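Hypothetical protein (Legionella pneumophila subsp. pneumophila, PDB 4JX2) is of unknown function but is a putative secreted protein of the DUF5624 family, combining alpha helices with a small mixed beta sheet. Local coordinates at residues 82-87 against 302-307; 278-283 against 296-301; 240-245 against 284-289; 260-265 against 381-386; 112-117 against 232-237. All coordinates share one frame; numbering follows the deposited sequence.

Interaction 1: residues 82-87 against 302-307; sequences FINSTL and AAVKPS
Ile83 and Asn84 meet Val304 through one methyl group, Val304 CG2. The apolar part is a methyl-to-methyl touch. Ile83 CG2 lies 3.8 Å from Val304 CG2, and the two side chains run past each other in opposite directions. The first torsion of Ile83 (chi1 -63°) sets CG1 beside the backbone N and leaves CG2 to face the 302-307 loop. The second touch is mixed. Asn84 ND2 approaches Val304 CG2 to 3.9 Å at a slant, and this is plain van der Waals packing.

Backbone bonds shape the 82-87 side. Strands 79-84 and 86-90 form a beta hairpin, closed by a type II' turn from Ile83 to Thr86. Ile83 N donates to Thr86 O at 2.9 Å, and Thr86 N returns to Ile83 O at 3.2 Å. Ile83 is the residue whose backbone lies nearest the loop; Asn84 reaches it with the end of its side chain.

Arg261 of the neighbouring strand links the two sides. Its NE bonds Ala302 O, and its NH1 makes a weak bond to Asn84 OD1. Tyr321 of helix 315-339 bonds Ala303 O and Lys305 N through its OH, and its side chain packs on Ile83. The chemistry implies a modest direct contact in which dispersion joins the hairpin end to the loop, while the polar link between the sides runs through Arg261.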
# COMPACT_ATOMS: atom_id res chain seq x y z
N PHE A 82 -4.12 10.67 10.19
CA PHE A 82 -3.17 11.31 9.29
C PHE A 82 -3.77 11.17 7.92
O PHE A 82 -3.63 10.12 7.30
CB PHE A 82 -1.78 10.68 9.38
CG PHE A 82 -1.07 10.89 10.71
CD1 PHE A 82 -1.22 9.97 11.75
CD2 PHE A 82 -0.22 11.97 10.90
CE1 PHE A 82 -0.54 10.15 12.96
CE2 PHE A 82 0.47 12.13 12.10
CZ PHE A 82 0.30 11.23 13.13
N ILE A 83 -4.54 12.18 7.50
CA ILE A 83 -5.26 12.13 6.23
C ILE A 83 -4.76 13.25 5.34
O ILE A 83 -4.91 14.43 5.67
CB ILE A 83 -6.80 12.14 6.45
CG1 ILE A 83 -7.22 10.85 7.23
CG2 ILE A 83 -7.55 12.26 5.09
CD1 ILE A 83 -8.62 10.75 7.65
N ASN A 84 -4.17 12.85 4.18
CA ASN A 84 -3.57 13.70 3.15
C ASN A 84 -2.32 14.37 3.71
O ASN A 84 -1.30 13.71 3.77
CB ASN A 84 -4.58 14.70 2.57
CG ASN A 84 -5.55 14.07 1.61
OD1 ASN A 84 -5.19 13.22 0.79
ND2 ASN A 84 -6.81 14.50 1.66
N SER A 85 -2.40 15.65 4.17
CA SER A 85 -1.24 16.33 4.76
C SER A 85 -1.47 16.70 6.24
O SER A 85 -0.53 17.09 6.94
CB SER A 85 -0.90 17.59 3.97
OG SER A 85 -0.62 17.29 2.61
N THR A 86 -2.72 16.56 6.72
CA THR A 86 -3.11 16.99 8.06
C THR A 86 -3.28 15.84 9.04
O THR A 86 -3.74 14.76 8.67
CB THR A 86 -4.43 17.78 7.95
OG1 THR A 86 -4.29 18.79 6.96
CG2 THR A 86 -4.89 18.41 9.27
N LEU A 87 -2.93 16.10 10.31
CA LEU A 87 -3.21 15.24 11.44
C LEU A 87 -4.47 15.75 12.12
O LEU A 87 -4.53 16.93 12.49
CB LEU A 87 -2.06 15.16 12.46
CG LEU A 87 -2.44 14.40 13.77
CD1 LEU A 87 -2.91 12.97 13.49
CD2 LEU A 87 -1.32 14.37 14.74
N ALA A 302 -8.96 4.47 2.37
CA ALA A 302 -9.98 5.04 3.23
C ALA A 302 -10.48 6.34 2.60
O ALA A 302 -9.68 7.11 2.04
CB ALA A 302 -9.41 5.32 4.61
N ALA A 303 -11.80 6.56 2.65
CA ALA A 303 -12.41 7.77 2.14
C ALA A 303 -12.06 9.00 3.00
O ALA A 303 -11.86 8.88 4.21
CB ALA A 303 -13.91 7.59 2.11
N VAL A 304 -12.03 10.17 2.36
CA VAL A 304 -11.88 11.48 3.01
C VAL A 304 -13.34 11.97 3.19
O VAL A 304 -14.00 12.38 2.23
CB VAL A 304 -10.97 12.42 2.18
CG1 VAL A 304 -10.86 13.79 2.83
CG2 VAL A 304 -9.59 11.80 1.97
N LYS A 305 -13.88 11.80 4.39
CA LYS A 305 -15.28 12.10 4.70
C LYS A 305 -15.60 13.63 4.77
O LYS A 305 -14.70 14.44 5.05
CB LYS A 305 -15.69 11.38 5.99
CG LYS A 305 -15.88 9.89 5.81
CD LYS A 305 -17.09 9.62 4.95
CE LYS A 305 -17.04 8.27 4.31
NZ LYS A 305 -18.19 8.13 3.41
N PRO A 306 -16.86 14.05 4.50
CA PRO A 306 -17.16 15.50 4.44
C PRO A 306 -16.94 16.28 5.73
O PRO A 306 -16.43 17.39 5.64
CB PRO A 306 -18.63 15.55 4.03
CG PRO A 306 -18.90 14.24 3.38
CD PRO A 306 -18.03 13.24 4.09
N SER A 307 -17.31 15.72 6.91
CA SER A 307 -17.15 16.44 8.18
C SER A 307 -15.71 16.31 8.77
O SER A 307 -15.49 16.71 9.91
CB SER A 307 -18.20 16.01 9.19
OG SER A 307 -17.96 14.72 9.71

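Interaction 2: residues 278-283 against 296-301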
# COMPACT_ATOMS: atom_id res chain seq x y z
N TRP A 278 7.75 7.29 7.93
CA TRP A 278 8.34 7.70 9.19
C TRP A 278 7.31 8.16 10.20
O TRP A 278 7.67 8.38 11.37
CB TRP A 278 9.40 8.78 8.96
CG TRP A 278 8.89 10.01 8.27
CD1 TRP A 278 8.98 10.30 6.95
CD2 TRP A 278 8.21 11.12 8.88
NE1 TRP A 278 8.36 11.50 6.68
CE2 TRP A 278 7.90 12.04 7.85
CE3 TRP A 278 7.82 11.43 10.21
CZ2 TRP A 278 7.20 13.23 8.09
CZ3 TRP A 278 7.16 12.62 10.45
CH2 TRP A 278 6.85 13.51 9.41
N LEU A 279 6.02 8.29 9.79
CA LEU A 279 4.96 8.67 10.74
C LEU A 279 4.76 7.56 11.75
O LEU A 279 4.37 7.84 12.88
CB LEU A 279 3.62 8.98 10.06
CG LEU A 279 3.51 10.27 9.27
CD1 LEU A 279 2.21 10.32 8.55
CD2 LEU A 279 3.65 11.49 10.16
N VAL A 280 5.03 6.31 11.35
CA VAL A 280 4.86 5.13 12.19
C VAL A 280 5.85 5.21 13.38
O VAL A 280 5.35 5.33 14.51
CB VAL A 280 4.94 3.81 11.39
CG1 VAL A 280 4.79 2.60 12.32
CG2 VAL A 280 3.89 3.78 10.29
N PRO A 281 7.20 5.26 13.21
CA PRO A 281 8.07 5.43 14.39
C PRO A 281 7.83 6.76 15.12
O PRO A 281 7.92 6.79 16.35
CB PRO A 281 9.48 5.37 13.80
CG PRO A 281 9.33 5.76 12.36
CD PRO A 281 8.00 5.16 11.97
N PHE A 282 7.49 7.86 14.39
CA PHE A 282 7.21 9.17 14.99
C PHE A 282 6.03 9.07 16.00
O PHE A 282 6.16 9.54 17.15
CB PHE A 282 6.92 10.22 13.89
CG PHE A 282 6.44 11.55 14.40
CD1 PHE A 282 7.20 12.28 15.32
CD2 PHE A 282 5.24 12.09 13.96
CE1 PHE A 282 6.74 13.49 15.82
CE2 PHE A 282 4.80 13.33 14.44
CZ PHE A 282 5.54 14.01 15.38
N VAL A 283 4.92 8.42 15.61
CA VAL A 283 3.77 8.22 16.50
C VAL A 283 4.19 7.35 17.72
O VAL A 283 3.78 7.67 18.85
CB VAL A 283 2.56 7.64 15.73
CG1 VAL A 283 1.49 7.11 16.67
CG2 VAL A 283 1.96 8.71 14.86
N ILE A 296 -1.92 0.68 14.71
CA ILE A 296 -1.56 1.62 13.65
C ILE A 296 -1.84 0.98 12.30
O ILE A 296 -1.16 0.02 11.93
CB ILE A 296 -0.07 2.06 13.77
CG1 ILE A 296 0.23 2.68 15.16
CG2 ILE A 296 0.31 3.02 12.64
CD1 ILE A 296 1.65 2.59 15.59
N TYR A 297 -2.83 1.50 11.55
CA TYR A 297 -3.18 0.93 10.25
C TYR A 297 -2.98 1.93 9.14
O TYR A 297 -3.41 3.08 9.27
CB TYR A 297 -4.65 0.41 10.25
CG TYR A 297 -4.88 -0.76 11.20
CD1 TYR A 297 -4.42 -2.04 10.89
CD2 TYR A 297 -5.52 -0.57 12.42
CE1 TYR A 297 -4.60 -3.10 11.77
CE2 TYR A 297 -5.70 -1.63 13.31
CZ TYR A 297 -5.25 -2.89 12.97
OH TYR A 297 -5.41 -3.93 13.85
N ILE A 298 -2.27 1.52 8.07
CA ILE A 298 -2.08 2.34 6.89
C ILE A 298 -3.20 1.93 5.96
O ILE A 298 -3.20 0.80 5.48
CB ILE A 298 -0.66 2.23 6.26
CG1 ILE A 298 0.42 2.62 7.31
CG2 ILE A 298 -0.58 3.12 4.99
CD1 ILE A 298 1.75 2.35 6.92
N THR A 299 -4.19 2.82 5.77
CA THR A 299 -5.39 2.55 4.99
C THR A 299 -5.44 3.51 3.77
O THR A 299 -6.23 4.46 3.78
CB THR A 299 -6.63 2.67 5.89
OG1 THR A 299 -6.67 3.99 6.43
CG2 THR A 299 -6.64 1.64 7.02
N PRO A 300 -4.65 3.24 2.69
CA PRO A 300 -4.62 4.19 1.57
C PRO A 300 -5.95 4.38 0.82
O PRO A 300 -6.14 5.42 0.17
CB PRO A 300 -3.54 3.61 0.65
CG PRO A 300 -2.65 2.84 1.58
CD PRO A 300 -3.65 2.18 2.49
N TYR A 301 -6.87 3.44 0.96
CA TYR A 301 -8.13 3.54 0.24
C TYR A 301 -9.28 4.02 1.15
O TYR A 301 -10.42 4.08 0.70
CB TYR A 301 -8.46 2.23 -0.48
CG TYR A 301 -7.40 1.86 -1.50
CD1 TYR A 301 -7.10 2.70 -2.57
CD2 TYR A 301 -6.68 0.67 -1.38
CE1 TYR A 301 -6.11 2.37 -3.50
CE2 TYR A 301 -5.73 0.31 -2.33
CZ TYR A 301 -5.43 1.17 -3.38
OH TYR A 301 -4.47 0.80 -4.30
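Tyr297 OH is gripped by Arg333 NE and His330 ND1, while its neighbours in the strand, Ile296 and Ile298, reach the opposite way to meet Val280. The contact belongs to a beta-alpha-beta crossover: strand 257-262, helix 279-286, strand 296-298. The two strands lie side by side and parallel in the sheet, and the helix packs on one face of it.

Val280 is the residue on the helix that makes the touch. Its CG2 comes within 4.3 Å of Ile296 CG2 and within 4.2 Å of Ile298 CD1. One methyl therefore covers two residues that stand two places apart on the strand. With chi1 at 179°, Val280 holds CG1 anti to the backbone N and CG2 over the sheet. The touch is wholly apolar. Val283, one helical turn on, also faces the strand and is partly covered by it. Ile260 of strand 257-262 adds its side chain to those of Val280 and Ile296, so the packing spans both strands.

The ring of Tyr297 makes a T-shaped stack with Trp326, and the Tyr297 side chain also packs on Pro380 of the second subunit, to which Tyr301, further along, is backbone-bonded. On the helix, the turn that carries Val280 is closed by Val283 N bonding Leu279 O at 2.8 Å.

Interaction 3: residues 240-245 against 284-289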
# COMPACT_ATOMS: atom_id res chain seq x y z
N ASP A 240 8.47 19.08 15.79
CA ASP A 240 8.46 19.93 16.97
C ASP A 240 7.11 20.64 17.12
O ASP A 240 6.59 20.74 18.23
CB ASP A 240 9.60 20.97 16.93
CG ASP A 240 9.63 21.86 18.15
OD1 ASP A 240 9.83 21.33 19.26
OD2 ASP A 240 9.38 23.07 18.01
N GLN A 241 6.56 21.16 16.00
CA GLN A 241 5.27 21.86 16.02
C GLN A 241 4.14 20.93 16.50
O GLN A 241 3.30 21.34 17.32
CB GLN A 241 4.95 22.45 14.66
CG GLN A 241 5.74 23.73 14.35
CD GLN A 241 5.46 24.90 15.26
OE1 GLN A 241 6.37 25.52 15.78
NE2 GLN A 241 4.19 25.25 15.45
N LEU A 242 4.15 19.68 16.04
CA LEU A 242 3.18 18.70 16.47
C LEU A 242 3.37 18.33 17.95
O LEU A 242 2.38 18.24 18.69
CB LEU A 242 3.20 17.43 15.62
CG LEU A 242 2.01 16.54 15.92
CD1 LEU A 242 0.69 17.25 15.58
CD2 LEU A 242 2.11 15.22 15.26
N HIS A 243 4.62 18.06 18.38
CA HIS A 243 4.86 17.69 19.75
C HIS A 243 4.35 18.81 20.68
O HIS A 243 3.66 18.51 21.65
CB HIS A 243 6.34 17.38 19.99
CG HIS A 243 6.66 17.14 21.43
ND1 HIS A 243 7.07 18.17 22.26
CD2 HIS A 243 6.55 16.01 22.16
CE1 HIS A 243 7.23 17.63 23.45
NE2 HIS A 243 6.92 16.33 23.45
N SER A 244 4.62 20.09 20.35
CA SER A 244 4.17 21.22 21.17
C SER A 244 2.63 21.21 21.34
O SER A 244 2.13 21.40 22.46
CB SER A 244 4.62 22.55 20.56
OG SER A 244 6.03 22.71 20.52
N LYS A 245 1.89 20.92 20.24
CA LYS A 245 0.43 20.87 20.21
C LYS A 245 -0.13 19.62 20.91
O LYS A 245 -1.00 19.79 21.76
CB LYS A 245 -0.08 20.93 18.77
CG LYS A 245 -0.45 22.32 18.29
CD LYS A 245 -1.56 22.21 17.25
CE LYS A 245 -2.08 23.53 16.72
NZ LYS A 245 -3.28 23.34 15.86
N GLN A 284 5.02 6.31 17.51
CA GLN A 284 5.52 5.45 18.59
C GLN A 284 6.31 6.28 19.59
O GLN A 284 6.15 6.08 20.79
CB GLN A 284 6.39 4.32 18.05
CG GLN A 284 5.65 3.17 17.36
CD GLN A 284 6.67 2.18 16.87
OE1 GLN A 284 6.96 2.08 15.67
NE2 GLN A 284 7.28 1.45 17.80
N ALA A 285 7.14 7.23 19.09
CA ALA A 285 7.94 8.14 19.90
C ALA A 285 7.02 9.05 20.75
O ALA A 285 7.23 9.15 21.96
CB ALA A 285 8.84 8.98 19.00
N LEU A 286 5.97 9.63 20.14
CA LEU A 286 4.98 10.47 20.81
C LEU A 286 4.31 9.73 21.95
O LEU A 286 4.13 10.28 23.04
CB LEU A 286 3.91 10.96 19.82
CG LEU A 286 4.34 11.96 18.75
CD1 LEU A 286 3.23 12.16 17.71
CD2 LEU A 286 4.76 13.29 19.35
N SER A 287 3.96 8.45 21.72
CA SER A 287 3.30 7.58 22.68
C SER A 287 4.23 7.09 23.76
O SER A 287 3.76 6.41 24.67
CB SER A 287 2.71 6.37 21.97
OG SER A 287 3.67 5.37 21.71
N ASN A 288 5.55 7.37 23.64
CA ASN A 288 6.62 6.89 24.53
C ASN A 288 6.53 5.35 24.59
O ASN A 288 6.51 4.74 25.66
CB ASN A 288 6.57 7.56 25.92
CG ASN A 288 7.72 7.23 26.85
OD1 ASN A 288 7.52 7.03 28.04
ND2 ASN A 288 8.96 7.18 26.33
N ASN A 289 6.37 4.75 23.40
CA ASN A 289 6.25 3.33 23.12
C ASN A 289 5.14 2.63 23.94
O ASN A 289 5.17 1.41 24.11
CB ASN A 289 7.60 2.65 23.29
CG ASN A 289 8.54 3.06 22.19
OD1 ASN A 289 8.47 2.56 21.06
ND2 ASN A 289 9.37 4.07 22.47
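Leu242 and Leu286 cross at about a right angle where two helices come together. One is helix 223-247. The other is the last turn of helix 279-286, which ends in a Schellman motif. Leu286 spreads its two methyl groups over two partners. Its CD1 lies 4.1 Å from Leu242 CD2. Its other methyl, CD2, approaches His243 CD2 at 4.3 Å.

The imidazole of His243 is met at its edge, near the ring plane, and not over a face. Stacking is left to Trp401, whose ring lies against that of His243. In Leu286, CG sits beside the backbone N (chi1 -69°), and from there the end of the side chain swings toward helix 223-247. Leu242, with CG anti to the backbone N, starts out toward helix 279-286. Leu242 also packs on Gln100 of strand 96-101, so helix, helix end and sheet edge join here.

Polar bonds stay within each side. In the Schellman motif, Asn288 has positive phi. Its N bonds Ala285 O at 3.0 Å, and Asn289 N bonds Gln284 O at 2.9 Å. On the other helix, Asp240 O takes both Ser244 N and Ser244 OG. Gln284 O likewise has two donors: Ser287 OG reaches it at 2.7 Å, from the face of the carbonyl plane opposite to Asn289 N.

Interaction 4: residues 260-265 against 381-386. With SO4 (sulfate ion), chain F.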
# COMPACT_ATOMS: atom_id res chain seq x y z
N ILE A 260 -3.44 5.93 9.07
CA ILE A 260 -2.50 6.65 8.21
C ILE A 260 -2.96 6.50 6.75
O ILE A 260 -2.97 5.40 6.20
CB ILE A 260 -1.04 6.19 8.42
CG1 ILE A 260 -0.57 6.47 9.88
CG2 ILE A 260 -0.12 6.86 7.38
CD1 ILE A 260 0.70 5.83 10.33
N ARG A 261 -3.36 7.63 6.15
CA ARG A 261 -3.76 7.81 4.75
C ARG A 261 -3.08 9.12 4.30
O ARG A 261 -3.69 10.03 3.77
CB ARG A 261 -5.30 7.83 4.61
CG ARG A 261 -5.79 7.79 3.17
CD ARG A 261 -6.88 8.83 2.98
NE ARG A 261 -7.36 8.92 1.61
CZ ARG A 261 -6.90 9.77 0.70
NH1 ARG A 261 -5.91 10.59 1.01
NH2 ARG A 261 -7.41 9.79 -0.52
N PHE A 262 -1.78 9.20 4.61
CA PHE A 262 -0.92 10.34 4.35
C PHE A 262 -0.33 10.30 2.93
O PHE A 262 0.28 9.31 2.52
CB PHE A 262 0.19 10.36 5.39
CG PHE A 262 1.09 11.56 5.30
CD1 PHE A 262 0.78 12.74 5.98
CD2 PHE A 262 2.28 11.51 4.58
CE1 PHE A 262 1.64 13.82 5.94
CE2 PHE A 262 3.13 12.61 4.52
CZ PHE A 262 2.81 13.75 5.21
N VAL A 263 -0.51 11.43 2.21
CA VAL A 263 -0.07 11.60 0.83
C VAL A 263 0.96 12.74 0.76
O VAL A 263 0.64 13.90 1.07
CB VAL A 263 -1.24 11.85 -0.17
CG1 VAL A 263 -0.79 11.59 -1.61
CG2 VAL A 263 -2.47 11.02 0.18
N ALA A 264 2.19 12.39 0.33
CA ALA A 264 3.29 13.33 0.15
C ALA A 264 3.15 14.01 -1.24
O ALA A 264 3.78 13.59 -2.23
CB ALA A 264 4.63 12.61 0.29
N GLY A 265 2.27 15.00 -1.30
CA GLY A 265 1.96 15.77 -2.51
C GLY A 265 1.51 14.94 -3.68
O GLY A 265 0.48 14.26 -3.61
N THR A 381 8.13 3.47 -3.65
CA THR A 381 7.58 3.23 -2.31
C THR A 381 8.00 4.30 -1.30
O THR A 381 7.35 4.45 -0.27
CB THR A 381 8.04 1.84 -1.80
OG1 THR A 381 9.48 1.79 -1.70
CG2 THR A 381 7.53 0.71 -2.66
N GLU A 382 9.08 5.02 -1.58
CA GLU A 382 9.67 6.03 -0.69
C GLU A 382 9.29 7.46 -1.01
O GLU A 382 9.01 7.82 -2.15
CB GLU A 382 11.20 5.94 -0.75
CG GLU A 382 11.80 4.57 -0.48
CD GLU A 382 11.29 3.89 0.77
OE1 GLU A 382 11.45 4.46 1.87
OE2 GLU A 382 10.69 2.80 0.63
N MSE A 383 9.30 8.28 0.04
CA MSE A 383 9.08 9.73 -0.01
C MSE A 383 10.43 10.34 0.25
O MSE A 383 11.19 9.72 1.01
CB MSE A 383 8.07 10.20 1.06
CG MSE A 383 7.15 9.13 1.60
SE MSE A 383 5.83 9.82 2.82
CE MSE A 383 6.66 9.33 4.48
N LEU A 384 10.73 11.53 -0.29
CA LEU A 384 12.05 12.15 0.01
C LEU A 384 12.22 12.42 1.53
O LEU A 384 13.34 12.33 2.02
CB LEU A 384 12.32 13.44 -0.79
CG LEU A 384 12.76 13.25 -2.24
CD1 LEU A 384 13.07 14.60 -2.87
CD2 LEU A 384 13.97 12.30 -2.37
N SER A 385 11.11 12.65 2.27
CA SER A 385 11.15 12.89 3.72
C SER A 385 11.66 11.65 4.51
O SER A 385 12.14 11.84 5.64
CB SER A 385 9.80 13.35 4.24
OG SER A 385 8.75 12.46 3.93
N ASN A 386 11.65 10.42 3.90
CA ASN A 386 12.20 9.20 4.53
C ASN A 386 13.73 9.27 4.63
O ASN A 386 14.32 8.48 5.37
CB ASN A 386 11.80 7.95 3.75
CG ASN A 386 10.35 7.55 3.83
OD1 ASN A 386 9.61 7.98 4.71
ND2 ASN A 386 9.95 6.64 2.96
S SO4 F . 8.58 13.51 -2.79
O1 SO4 F . 9.88 13.27 -3.40
O2 SO4 F . 7.59 13.74 -3.87
O3 SO4 F . 8.20 12.35 -2.00
O4 SO4 F . 8.62 14.70 -1.93
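Phe262 and Ala264 both meet the selenium of Met383, which is modelled as selenomethionine. The Phe262 contact is Met-aromatic. SE lies 5.4 Å from the ring centroid and 81° off the ring normal, so it stands at the ring edge, near CE2. The Ala264 contact is simple packing, with CB at 4.0 Å from SE. Trp278 packs on Met383 as well.

Backbone bonds shape both sides. Ala264 is the centre of an inverse gamma turn just after strand 257-262. Met383 opens a type I beta turn, closed by Asn386 N to Met383 O at 3.0 Å.

Polar side chains brace the 381-386 loop. Thr381 OG1 donates to Glu382 OE2 at 2.8 Å, on the anti side of the carboxylate. Asn386 ND2 donates to Glu382 OE1 at 2.9 Å from well above the carboxylate plane. Ser276 OG also bonds OE2.

A sulfate, probably from the crystallisation liquor, sits beside the loop. Leu384 N donates a hydrogen bond to sulfate O3 at 3.2 Å, with an N-H...O angle of 158°. Asn267 ND2 of the same chain and Arg332 NH2 of the second subunit also hydrogen-bond to it.

The chemistry implies a division of labour. Selenium, ring edge and methyl group give apolar packing, in part Met-aromatic, onto the end of the strand, while the Glu382 carboxylate, with bonds to both oxygens, holds the loop in shape.

Interaction 5: residues 112-117 against 232-237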
# COMPACT_ATOMS: atom_id res chain seq x y z
N GLU A 112 9.98 27.63 2.49
CA GLU A 112 11.31 28.25 2.52
C GLU A 112 12.41 27.19 2.43
O GLU A 112 13.23 27.25 1.50
CB GLU A 112 11.49 29.09 3.80
CG GLU A 112 10.55 30.28 3.93
CD GLU A 112 9.20 30.05 4.60
OE1 GLU A 112 8.64 28.94 4.49
OE2 GLU A 112 8.68 31.02 5.19
N MSE A 113 12.38 26.20 3.34
CA MSE A 113 13.35 25.12 3.43
C MSE A 113 13.24 24.13 2.27
O MSE A 113 14.28 23.72 1.75
CB MSE A 113 13.15 24.41 4.76
CG MSE A 113 14.45 24.06 5.48
SE MSE A 113 15.84 25.40 5.68
CE MSE A 113 14.85 26.87 6.35
N THR A 114 12.01 23.76 1.86
CA THR A 114 11.78 22.80 0.76
C THR A 114 12.28 23.38 -0.57
O THR A 114 12.87 22.64 -1.34
CB THR A 114 10.30 22.38 0.72
OG1 THR A 114 9.98 21.76 1.97
CG2 THR A 114 9.97 21.41 -0.40
N ALA A 115 12.06 24.70 -0.80
CA ALA A 115 12.49 25.41 -2.00
C ALA A 115 14.00 25.27 -2.20
O ALA A 115 14.45 25.04 -3.32
CB ALA A 115 12.10 26.90 -1.90
N ILE A 116 14.79 25.38 -1.12
CA ILE A 116 16.25 25.24 -1.16
C ILE A 116 16.64 23.74 -1.41
O ILE A 116 17.51 23.50 -2.25
CB ILE A 116 16.94 25.84 0.11
CG1 ILE A 116 16.64 27.36 0.24
CG2 ILE A 116 18.46 25.54 0.17
CD1 ILE A 116 17.15 28.31 -0.94
N SER A 117 15.97 22.77 -0.73
CA SER A 117 16.20 21.31 -0.84
C SER A 117 16.04 20.80 -2.25
O SER A 117 16.79 19.92 -2.67
CB SER A 117 15.22 20.52 0.03
OG SER A 117 15.31 20.76 1.43
N MSE A 232 16.56 17.85 7.16
CA MSE A 232 16.64 17.71 8.62
C MSE A 232 15.86 18.82 9.33
O MSE A 232 15.18 18.54 10.32
CB MSE A 232 18.11 17.78 9.08
CG MSE A 232 18.87 16.50 8.88
SE MSE A 232 18.34 15.05 10.05
CE MSE A 232 19.56 13.65 9.46
N LEU A 233 15.96 20.06 8.86
CA LEU A 233 15.31 21.19 9.52
C LEU A 233 13.83 21.17 9.32
O LEU A 233 13.09 21.56 10.21
CB LEU A 233 15.90 22.53 9.07
CG LEU A 233 17.37 22.81 9.46
CD1 LEU A 233 17.88 23.99 8.71
CD2 LEU A 233 17.54 23.02 10.96
N THR A 234 13.41 20.68 8.16
CA THR A 234 12.02 20.52 7.76
C THR A 234 11.38 19.46 8.67
O THR A 234 10.32 19.73 9.22
CB THR A 234 11.92 20.19 6.26
OG1 THR A 234 12.48 21.26 5.49
CG2 THR A 234 10.52 19.97 5.81
N ALA A 235 12.05 18.28 8.85
CA ALA A 235 11.58 17.20 9.73
C ALA A 235 11.46 17.70 11.17
O ALA A 235 10.42 17.51 11.81
CB ALA A 235 12.56 16.02 9.68
N LEU A 236 12.52 18.37 11.67
CA LEU A 236 12.61 18.93 13.00
C LEU A 236 11.46 19.92 13.25
O LEU A 236 10.83 19.82 14.29
CB LEU A 236 13.98 19.60 13.21
CG LEU A 236 14.24 20.37 14.52
CD1 LEU A 236 14.05 19.47 15.76
CD2 LEU A 236 15.63 21.02 14.51
N GLN A 237 11.18 20.83 12.30
CA GLN A 237 10.15 21.84 12.47
C GLN A 237 8.76 21.22 12.55
O GLN A 237 8.00 21.53 13.48
CB GLN A 237 10.21 22.90 11.35
CG GLN A 237 9.08 23.96 11.33
CD GLN A 237 8.94 24.88 12.52
OE1 GLN A 237 9.43 24.62 13.62
NE2 GLN A 237 8.26 26.00 12.33
O HOH W 1 12.91 20.25 3.02
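Met113 lies alongside Thr234, with the start of its side chain over the threonine hydroxyl. Met113 CB is 3.3 Å from Thr234 OG1, and Met113 CG follows at 3.4 Å. The two side chains run past each other in opposite directions. Met113, modelled as selenomethionine, then bends at chi2 (47°) and chi3 (50°). This carries its selenium to Leu233, where SE lies 3.9 Å from Leu233 CD1 and the two chains cross at a slant.

The contact is an antiparallel helix pair. Helix segments 112-117 and 232-237 approach to 9.6 Å between axes, with a crossing angle of -156°. Both lie in the DUF5624 family region, in the mainly helical part of the chain. No direct hydrogen bond joins the two segments.

A water bridges them instead. It donates to Thr234 OG1 at 2.7 Å and is bonded to Ser117 OG at 2.9 Å. A weak donation to Thr114 OG1 completes the set. Each threonine hydroxyl is also bonded within its own helix, Thr114 OG1 to Phe110 O and Thr234 OG1 to Thr230 O. Ser117 OG has a further partner across the helix pair in Thr230 OG1.

On the side of helix 110-117 that faces the second subunit, Leu37 of that subunit packs on Ala115 and Ile116, while Glu112 OE2 bonds Tyr28 OH and Thr30 OG1 of the same subunit.

Interactions 1, 2 and 4 all involve the central sheet. Interaction 2 packs a helix on one face of it, and interactions 1 and 4 hold loops at strand ends. Strand 257-262 ties them together: its backbone pairs with strand 79-84 of interaction 1 and strand 296-298 of interaction 2. Interactions 2 and 3 share helix 279-286, and Phe282 touches Leu242 between them. Interactions 3 and 5 share helix 223-247, which runs from the sheet to the helical part. Interactions 2, 4 and 5 are buried, and 1 and 3 only partly so. Direct contacts are mainly apolar throughout, but interaction 5 adds a bridging water and interaction 4 a selenium-aromatic contact.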